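Local coordinates for protein glycosyl hydrolase family 88 (Pedobacter heparinus, PDB 3WIW) that hydrolyses unsaturated glucuronyl saccharides, with specificity for those derived from heparin, using an alpha6/alpha6-barrel of glycosyl hydrolase family 88, at residues A[36-41]-A[347-352]; A[41-46]-A[79-84]; A[47-52]-A[352-357]. All blocks are in the same frame, centred on the assembly; numbering follows the deposited sequence. Where two conformers were deposited one is given.

How the contacts relate
All three contacts use helix 30-49, in the order contact 1, contact 2, and contact 3 at its C-terminal end and just beyond. Contact 2 joins it to helix 77-89, whereas contacts 1 and 3 hold it against the long loop before strand 360-361, some 300 residues further on. Centres of contacts 1 and 2, and of 1 and 3, lie about 10 Å apart, those of 2 and 3 about 8 Å. Q42 ties the three together, its amide bonding to G350, E351 and F355 of the loop. An early helix of the barrel is thereby bound both to its chain neighbour and to a late part of the family 88 fold.

Contact 1 (A[36-41]-A[347-352]); sequences TKTAVI and AKPGEN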
loop_
_atom_site.group_PDB
_atom_site.type_symbol
_atom_site.label_atom_id
_atom_site.label_comp_id
_atom_site.label_asym_id
_atom_site.label_seq_id
_atom_site.Cartn_x
_atom_site.Cartn_y
_atom_site.Cartn_z
ATOM N N THR A 36 19.585 -2.058 1.515
ATOM C CA THR A 36 19.423 -1.678 0.122
ATOM C C THR A 36 20.209 -2.628 -0.793
ATOM O O THR A 36 19.688 -3.068 -1.816
ATOM C CB THR A 36 19.835 -0.223 -0.109
ATOM O OG1 THR A 36 18.991 0.626 0.678
ATOM C CG2 THR A 36 19.653 0.147 -1.558
ATOM N N LYS A 37 21.451 -2.954 -0.429
ATOM C CA LYS A 37 22.251 -3.886 -1.223
ATOM C C LYS A 37 21.543 -5.219 -1.338
ATOM O O LYS A 37 21.445 -5.793 -2.422
ATOM C CB LYS A 37 23.618 -4.112 -0.587
ATOM C CG LYS A 37 24.522 -2.913 -0.608
ATOM C CD LYS A 37 25.774 -3.204 0.209
ATOM C CE LYS A 37 26.363 -1.928 0.773
ATOM N NZ LYS A 37 26.844 -1.033 -0.293
ATOM N N THR A 38 21.034 -5.708 -0.211
ATOM C CA THR A 38 20.307 -6.970 -0.219
ATOM C C THR A 38 19.067 -6.897 -1.099
ATOM O O THR A 38 18.813 -7.811 -1.884
ATOM C CB THR A 38 19.956 -7.408 1.193
ATOM O OG1 THR A 38 21.172 -7.749 1.872
ATOM C CG2 THR A 38 19.018 -8.616 1.157
ATOM N N ALA A 39 18.310 -5.806 -0.987
ATOM C CA ALA A 39 17.108 -5.647 -1.787
ATOM C C ALA A 39 17.417 -5.689 -3.283
ATOM O O ALA A 39 16.694 -6.324 -4.057
ATOM C CB ALA A 39 16.398 -4.357 -1.417
ATOM N N VAL A 40 18.498 -5.034 -3.683
ATOM C CA VAL A 40 18.894 -5.022 -5.087
ATOM C C VAL A 40 19.219 -6.438 -5.566
ATOM O O VAL A 40 18.800 -6.841 -6.652
ATOM C CB VAL A 40 20.073 -4.063 -5.300
ATOM C CG1 VAL A 40 20.612 -4.178 -6.713
ATOM C CG2 VAL A 40 19.610 -2.632 -5.041
ATOM N N ILE A 41 19.938 -7.210 -4.752
ATOM C CA ILE A 41 20.236 -8.595 -5.119
ATOM C C ILE A 41 18.958 -9.423 -5.256
ATOM O O ILE A 41 18.782 -10.165 -6.242
ATOM C CB ILE A 41 21.190 -9.260 -4.105
ATOM C CG1 ILE A 41 22.579 -8.638 -4.215
ATOM C CG2 ILE A 41 21.300 -10.750 -4.362
ATOM C CD1 ILE A 41 23.462 -8.931 -3.020
ATOM N N ALA A 347 15.065 -10.810 4.546
ATOM C CA ALA A 347 15.632 -12.039 3.978
ATOM C C ALA A 347 17.119 -11.915 3.670
ATOM O O ALA A 347 17.600 -10.853 3.258
ATOM C CB ALA A 347 14.897 -12.374 2.700
ATOM N N LYS A 348 17.850 -13.014 3.823
ATOM C CA LYS A 348 19.235 -13.041 3.367
ATOM C C LYS A 348 19.265 -13.156 1.854
ATOM O O LYS A 348 18.360 -13.748 1.262
ATOM C CB LYS A 348 19.950 -14.236 3.973
ATOM C CG LYS A 348 20.055 -14.099 5.450
ATOM C CD LYS A 348 20.593 -15.366 6.122
ATOM C CE LYS A 348 20.501 -15.260 7.637
ATOM N NZ LYS A 348 19.094 -15.230 8.164
ATOM N N PRO A 349 20.313 -12.615 1.218
ATOM C CA PRO A 349 20.414 -12.692 -0.243
ATOM C C PRO A 349 20.263 -14.117 -0.732
ATOM O O PRO A 349 20.905 -15.031 -0.217
ATOM C CB PRO A 349 21.833 -12.205 -0.522
ATOM C CG PRO A 349 22.140 -11.293 0.608
ATOM C CD PRO A 349 21.422 -11.847 1.810
ATOM N N GLY A 350 19.394 -14.299 -1.714
ATOM C CA GLY A 350 19.190 -15.596 -2.314
ATOM C C GLY A 350 18.133 -16.458 -1.661
ATOM O O GLY A 350 17.736 -17.485 -2.231
ATOM N N GLU A 351 17.661 -16.046 -0.487
ATOM C CA GLU A 351 16.649 -16.815 0.251
ATOM C C GLU A 351 15.237 -16.271 0.110
ATOM O O GLU A 351 15.022 -15.290 -0.592
ATOM C CB GLU A 351 17.050 -16.892 1.726
ATOM C CG GLU A 351 18.461 -17.487 1.863
ATOM C CD GLU A 351 18.837 -17.866 3.278
ATOM O OE1 GLU A 351 18.042 -17.590 4.207
ATOM O OE2 GLU A 351 19.934 -18.444 3.460
ATOM N N ASN A 352 14.267 -16.909 0.760
ATOM C CA ASN A 352 12.913 -16.349 0.842
ATOM C C ASN A 352 12.236 -16.226 -0.536
ATOM O O ASN A 352 11.386 -15.358 -0.739
ATOM C CB ASN A 352 12.985 -14.970 1.536
ATOM C CG ASN A 352 11.672 -14.516 2.161
ATOM O OD1 ASN A 352 10.909 -15.319 2.691
ATOM N ND2 ASN A 352 11.417 -13.207 2.113
HETATM O O HOH W 1 19.901 -9.741 4.429
#
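T38 and I41, one helical turn apart on helix 30-49, receive the pyrrolidine ring of P349 from the loop. The packing is loose; I41 supplies its apolar part, while T38 brings both a methyl and a hydroxyl. T38 meets the ring at about a right angle, its OG1 3.9 Å from CG of P349, while CG2 of I41 stands 4.1 Å from CB of the same proline. Branched side chains suit both helix positions, because each sends a methyl toward the loop. In T38 that methyl, CG2, is anti to the backbone N (chi1, measured to OG1, -68°), which carries it to within 3.4 Å of the carbonyl O of A347.

No direct hydrogen bond spans the two segments, but a water does. It donates to A347 O over 2.8 Å and reaches T38 OG1 only weakly; that hydroxyl also makes a weak bond to K34 O, one turn back. Replacing T38 by a glycine would probably open a gap beside the P349 ring and leave the water at A347 O without its link to the helix.

The loop owes its shape to a type II beta turn from K348 to E351, closed by E351 N to K348 O at 3.0 Å. Proline fits the second position of the turn; at the third, G350 has a positive phi (89°), where a CB would press on the carbonyl O of P349.

Q42 bonds to G350 N and E351 O next door. Behind the contact, A39 rests on L382 of helix 375-392, and T36 on L88 of helix 77-89 and L385 of helix 375-392.

Contact 2 (A[41-46]-A[79-84]); sequences IQLTRA and PGTLWY
L43 of helix 30-49 is the single side chain that carries this contact from its side, reaching T81 and L82 on helix 77-89. The backbones come close, with the CA atoms of L43 and L82 6.6 Å apart. On the tight side the leucine's two methyls divide the work: CD2 lies 3.7 Å from CG2 of T81, and CD1 rests 3.6 Å from the carbonyl O of T81, a van der Waals approach and no hydrogen bond. The L43 and L82 side chains run antiparallel alongside one another, bringing CD2 of L82 to 3.9 Å from CB of L43, although the L82 side chain does not start out toward the other helix.

Threonine suits its place by showing two faces. CG2 of T81 lies anti to the backbone N (T81 chi1, measured to OG1, -52°) and meets L43, while OG1 bonds to F77 O within its own helix, so the polar atom is satisfied in a buried apolar setting.

Away from helix 77-89 the helix is more open: T44 points away, its hydroxyl bonded to V40 O, and I41 and R45 are exposed, though both pack on the loop 347-357.

Within the alpha6/alpha6-barrel, the junction is sealed by further helices. L382 of helix 375-392 touches both L43 and T81, and A98 and F101 of helix 92-103 cover L82.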
loop_
_atom_site.group_PDB
_atom_site.type_symbol
_atom_site.label_atom_id
_atom_site.label_comp_id
_atom_site.label_asym_id
_atom_site.label_seq_id
_atom_site.Cartn_x
_atom_site.Cartn_y
_atom_site.Cartn_z
ATOM N N ILE A 41 19.938 -7.210 -4.752
ATOM C CA ILE A 41 20.236 -8.595 -5.119
ATOM C C ILE A 41 18.958 -9.423 -5.256
ATOM O O ILE A 41 18.782 -10.165 -6.242
ATOM C CB ILE A 41 21.190 -9.260 -4.105
ATOM C CG1 ILE A 41 22.579 -8.638 -4.215
ATOM C CG2 ILE A 41 21.300 -10.750 -4.362
ATOM C CD1 ILE A 41 23.462 -8.931 -3.020
ATOM N N GLN A 42 18.062 -9.291 -4.286
ATOM C CA GLN A 42 16.813 -10.044 -4.305
ATOM C C GLN A 42 16.016 -9.737 -5.572
ATOM O O GLN A 42 15.563 -10.658 -6.267
ATOM C CB GLN A 42 15.987 -9.737 -3.053
ATOM C CG GLN A 42 16.598 -10.275 -1.740
ATOM C CD GLN A 42 16.673 -11.802 -1.693
ATOM O OE1 GLN A 42 17.510 -12.411 -2.354
ATOM N NE2 GLN A 42 15.775 -12.426 -0.921
ATOM N N LEU A 43 15.864 -8.446 -5.882
ATOM C CA LEU A 43 15.110 -8.022 -7.047
ATOM C C LEU A 43 15.772 -8.497 -8.329
ATOM O O LEU A 43 15.087 -8.885 -9.275
ATOM C CB LEU A 43 14.977 -6.500 -7.069
ATOM C CG LEU A 43 14.042 -5.932 -6.006
ATOM C CD1 LEU A 43 14.108 -4.402 -6.022
ATOM C CD2 LEU A 43 12.592 -6.439 -6.174
ATOM N N THR A 44 17.101 -8.458 -8.373
ATOM C CA THR A 44 17.827 -8.923 -9.548
ATOM C C THR A 44 17.522 -10.398 -9.809
ATOM O O THR A 44 17.193 -10.790 -10.936
ATOM C CB THR A 44 19.338 -8.716 -9.380
ATOM O OG1 THR A 44 19.598 -7.321 -9.200
ATOM C CG2 THR A 44 20.127 -9.244 -10.582
ATOM N N ARG A 45 17.592 -11.208 -8.759
ATOM C CA ARG A 45 17.314 -12.629 -8.891
ATOM C C ARG A 45 15.832 -12.879 -9.198
ATOM O O ARG A 45 15.507 -13.749 -10.010
ATOM C CB ARG A 45 17.695 -13.363 -7.602
ATOM C CG ARG A 45 19.170 -13.297 -7.211
ATOM C CD ARG A 45 20.065 -14.058 -8.156
ATOM N NE ARG A 45 19.719 -15.471 -8.362
ATOM C CZ ARG A 45 20.056 -16.493 -7.570
ATOM N NH1 ARG A 45 20.726 -16.313 -6.434
ATOM N NH2 ARG A 45 19.699 -17.725 -7.913
ATOM N N ALA A 46 14.932 -12.153 -8.533
ATOM C CA ALA A 46 13.501 -12.309 -8.800
ATOM C C ALA A 46 13.174 -12.044 -10.272
ATOM O O ALA A 46 12.449 -12.816 -10.914
ATOM C CB ALA A 46 12.696 -11.390 -7.908
ATOM N N PRO A 79 6.404 -5.158 -10.250
ATOM C CA PRO A 79 7.055 -4.170 -11.127
ATOM C C PRO A 79 7.283 -2.828 -10.412
ATOM O O PRO A 79 8.314 -2.196 -10.620
ATOM C CB PRO A 79 6.106 -4.038 -12.321
ATOM C CG PRO A 79 4.856 -4.775 -11.954
ATOM C CD PRO A 79 5.204 -5.755 -10.857
ATOM N N GLY A 80 6.367 -2.411 -9.546
ATOM C CA GLY A 80 6.579 -1.205 -8.769
ATOM C C GLY A 80 7.819 -1.279 -7.902
ATOM O O GLY A 80 8.584 -0.314 -7.795
ATOM N N THR A 81 8.029 -2.431 -7.278
ATOM C CA THR A 81 9.194 -2.650 -6.418
ATOM C C THR A 81 10.484 -2.580 -7.233
ATOM O O THR A 81 11.500 -2.026 -6.773
ATOM C CB THR A 81 9.065 -3.977 -5.655
ATOM O OG1 THR A 81 7.789 -3.980 -5.004
ATOM C CG2 THR A 81 10.161 -4.118 -4.604
ATOM N N LEU A 82 10.438 -3.100 -8.461
ATOM C CA LEU A 82 11.571 -2.976 -9.369
ATOM C C LEU A 82 11.876 -1.505 -9.687
ATOM O O LEU A 82 13.042 -1.096 -9.678
ATOM C CB LEU A 82 11.320 -3.771 -10.661
ATOM C CG LEU A 82 11.364 -5.306 -10.558
ATOM C CD1 LEU A 82 10.863 -5.925 -11.855
ATOM C CD2 LEU A 82 12.785 -5.790 -10.219
ATOM N N TRP A 83 10.840 -0.695 -9.940
ATOM C CA TRP A 83 11.069 0.739 -10.151
ATOM C C TRP A 83 11.729 1.368 -8.934
ATOM O O TRP A 83 12.696 2.129 -9.053
ATOM C CB TRP A 83 9.771 1.491 -10.494
ATOM C CG TRP A 83 9.268 1.173 -11.873
ATOM C CD1 TRP A 83 8.128 0.488 -12.190
ATOM C CD2 TRP A 83 9.927 1.466 -13.117
ATOM N NE1 TRP A 83 8.016 0.377 -13.558
ATOM C CE2 TRP A 83 9.116 0.951 -14.149
ATOM C CE3 TRP A 83 11.123 2.112 -13.453
ATOM C CZ2 TRP A 83 9.459 1.065 -15.504
ATOM C CZ3 TRP A 83 11.471 2.213 -14.787
ATOM C CH2 TRP A 83 10.627 1.711 -15.802
ATOM N N TYR A 84 11.221 1.054 -7.747
ATOM C CA TYR A 84 11.839 1.579 -6.535
ATOM C C TYR A 84 13.294 1.104 -6.333
ATOM O O TYR A 84 14.159 1.886 -5.938
ATOM C CB TYR A 84 10.994 1.236 -5.317
ATOM C CG TYR A 84 9.710 2.034 -5.148
ATOM C CD1 TYR A 84 9.493 3.256 -5.817
ATOM C CD2 TYR A 84 8.703 1.556 -4.319
ATOM C CE1 TYR A 84 8.315 3.972 -5.626
ATOM C CE2 TYR A 84 7.527 2.256 -4.136
ATOM C CZ TYR A 84 7.338 3.469 -4.765
ATOM O OH TYR A 84 6.168 4.171 -4.557
#

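Contact 3 (A[47-52]-A[352-357]); sequences AQTYTP and NQFFIL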
loop_
_atom_site.group_PDB
_atom_site.type_symbol
_atom_site.label_atom_id
_atom_site.label_comp_id
_atom_site.label_asym_id
_atom_site.label_seq_id
_atom_site.Cartn_x
_atom_site.Cartn_y
_atom_site.Cartn_z
ATOM N N ALA A 47 13.707 -10.953 -10.813
ATOM C CA ALA A 47 13.383 -10.578 -12.196
ATOM C C ALA A 47 13.967 -11.573 -13.216
ATOM O O ALA A 47 13.450 -11.710 -14.313
ATOM C CB ALA A 47 13.848 -9.162 -12.475
ATOM N N GLN A 48 15.052 -12.256 -12.843
ATOM C CA GLN A 48 15.670 -13.308 -13.655
ATOM C C GLN A 48 14.858 -14.598 -13.594
ATOM O O GLN A 48 14.882 -15.406 -14.518
ATOM C CB GLN A 48 17.088 -13.597 -13.147
ATOM C CG GLN A 48 18.100 -12.492 -13.462
ATOM C CD GLN A 48 19.397 -12.599 -12.678
ATOM O OE1 GLN A 48 19.522 -13.385 -11.727
ATOM N NE2 GLN A 48 20.370 -11.791 -13.065
ATOM N N THR A 49 14.147 -14.790 -12.491
ATOM C CA THR A 49 13.482 -16.059 -12.213
ATOM C C THR A 49 12.000 -16.096 -12.637
ATOM O O THR A 49 11.548 -17.056 -13.286
ATOM C CB THR A 49 13.616 -16.379 -10.708
ATOM O OG1 THR A 49 15.004 -16.503 -10.378
ATOM C CG2 THR A 49 12.931 -17.673 -10.352
ATOM N N TYR A 50 11.233 -15.081 -12.240
ATOM C CA TYR A 50 9.814 -15.007 -12.566
ATOM C C TYR A 50 9.585 -14.505 -13.989
ATOM O O TYR A 50 10.495 -13.954 -14.631
ATOM C CB TYR A 50 9.062 -14.154 -11.508
ATOM C CG TYR A 50 9.320 -14.691 -10.120
ATOM C CD1 TYR A 50 8.866 -15.949 -9.766
ATOM C CD2 TYR A 50 10.071 -13.974 -9.189
ATOM C CE1 TYR A 50 9.140 -16.491 -8.530
ATOM C CE2 TYR A 50 10.365 -14.518 -7.923
ATOM C CZ TYR A 50 9.891 -15.779 -7.615
ATOM O OH TYR A 50 10.175 -16.350 -6.394
ATOM N N THR A 51 8.376 -14.723 -14.484
ATOM C CA THR A 51 8.008 -14.371 -15.852
ATOM C C THR A 51 7.052 -13.176 -15.842
ATOM O O THR A 51 6.047 -13.178 -15.117
ATOM C CB THR A 51 7.297 -15.556 -16.507
ATOM O OG1 THR A 51 8.140 -16.718 -16.446
ATOM C CG2 THR A 51 6.988 -15.245 -17.964
ATOM N N PRO A 52 7.343 -12.154 -16.671
ATOM C CA PRO A 52 6.426 -11.007 -16.746
ATOM C C PRO A 52 4.995 -11.467 -17.022
ATOM O O PRO A 52 4.756 -12.351 -17.859
ATOM C CB PRO A 52 6.997 -10.167 -17.903
ATOM C CG PRO A 52 8.479 -10.478 -17.835
ATOM C CD PRO A 52 8.567 -11.951 -17.479
ATOM N N ASN A 352 14.267 -16.909 0.760
ATOM C CA ASN A 352 12.913 -16.349 0.842
ATOM C C ASN A 352 12.236 -16.226 -0.536
ATOM O O ASN A 352 11.386 -15.358 -0.739
ATOM C CB ASN A 352 12.985 -14.970 1.536
ATOM C CG ASN A 352 11.672 -14.516 2.161
ATOM O OD1 ASN A 352 10.909 -15.319 2.691
ATOM N ND2 ASN A 352 11.417 -13.207 2.113
ATOM N N GLN A 353 12.612 -17.094 -1.482
ATOM C CA GLN A 353 12.090 -17.026 -2.841
ATOM C C GLN A 353 12.278 -15.639 -3.475
ATOM O O GLN A 353 11.508 -15.214 -4.349
ATOM C CB GLN A 353 10.633 -17.514 -2.898
ATOM C CG GLN A 353 10.466 -18.984 -2.452
ATOM C CD GLN A 353 10.929 -19.994 -3.519
ATOM O OE1 GLN A 353 11.814 -19.711 -4.317
ATOM N NE2 GLN A 353 10.288 -21.158 -3.554
ATOM N N PHE A 354 13.348 -14.966 -3.050
ATOM C CA PHE A 354 13.761 -13.650 -3.539
ATOM C C PHE A 354 12.856 -12.491 -3.114
ATOM O O PHE A 354 13.042 -11.358 -3.581
ATOM C CB PHE A 354 13.980 -13.639 -5.060
ATOM C CG PHE A 354 14.865 -14.749 -5.551
ATOM C CD1 PHE A 354 16.102 -15.000 -4.955
ATOM C CD2 PHE A 354 14.458 -15.567 -6.605
ATOM C CE1 PHE A 354 16.904 -16.038 -5.418
ATOM C CE2 PHE A 354 15.259 -16.596 -7.070
ATOM C CZ PHE A 354 16.478 -16.831 -6.470
ATOM N N PHE A 355 11.901 -12.748 -2.221
ATOM C CA PHE A 355 11.205 -11.649 -1.577
ATOM C C PHE A 355 12.133 -10.951 -0.593
ATOM O O PHE A 355 13.043 -11.564 -0.034
ATOM C CB PHE A 355 9.973 -12.135 -0.834
ATOM C CG PHE A 355 8.871 -12.615 -1.728
ATOM C CD1 PHE A 355 7.978 -11.715 -2.292
ATOM C CD2 PHE A 355 8.714 -13.967 -2.008
ATOM C CE1 PHE A 355 6.930 -12.150 -3.120
ATOM C CE2 PHE A 355 7.679 -14.415 -2.821
ATOM C CZ PHE A 355 6.780 -13.508 -3.387
ATOM N N ILE A 356 11.867 -9.685 -0.331
ATOM C CA ILE A 356 12.753 -8.871 0.497
ATOM C C ILE A 356 12.455 -9.036 2.002
ATOM O O ILE A 356 13.360 -9.274 2.778
ATOM C CB ILE A 356 12.665 -7.398 0.075
ATOM C CG1 ILE A 356 13.147 -7.236 -1.387
ATOM C CG2 ILE A 356 13.474 -6.519 1.013
ATOM C CD1 ILE A 356 12.850 -5.897 -2.023
ATOM N N LEU A 357 11.191 -8.915 2.408
ATOM C CA LEU A 357 10.785 -9.056 3.806
ATOM C C LEU A 357 10.079 -10.379 4.080
ATOM O O LEU A 357 9.563 -11.042 3.168
ATOM C CB LEU A 357 9.835 -7.934 4.196
ATOM C CG LEU A 357 10.393 -6.516 4.213
ATOM C CD1 LEU A 357 9.317 -5.556 4.722
ATOM C CD2 LEU A 357 11.638 -6.423 5.069
HETATM O O HOH W 2 11.501 -18.882 -6.907
#
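The phenol ring of Y50 meets the loop with its edge, the carbonyl O of Q353 lying in the ring plane beside the hydroxyl. A second ring, that of F354, meets T49: CE2 stands 3.3 Å from T49 OG1, and the two side chains cross at about a right angle. The third, F355, has N352 O in plane at its edge. The motif facing the helix is a tight left-handed turn, with positive phi at N352, Q353 and F354 and a bond of 3.0 Å from F355 N to N352 O; the angles of Q353 and F354 fit a type I' beta turn. It packs against the C-terminal end of helix 30-49 in the barrel, where Y50 is the first residue to leave helical geometry.

Tyrosine suits this helix end because its long, rigid side chain can carry a donor across to the backbone of the turn. Y50 OH gives its proton to Q353 O over 2.7 Å, approaching at a C=O...O angle of 134° and tilted 25° from the carbonyl plane. F354 points toward the helix and lies on Q42, R45 and A46, a large apolar surface matched to the stem of R45 and the methyl of A46. The T49 hydroxyl beside it is bonded to R45 O in the preceding helical turn.

Around the phenol, P56 of strand 55-59 touches the Y50 side chain. Q353 bends at its second torsion (chi2 -76°), which folds its amide back toward the tyrosine, while its NE2 bonds to G63 O. One water joins the two side chains, donating to Y50 OH at 2.9 Å and to Q353 OE1 at 2.7 Å, so the phenol oxygen accepts from this water as it donates to Q353 O.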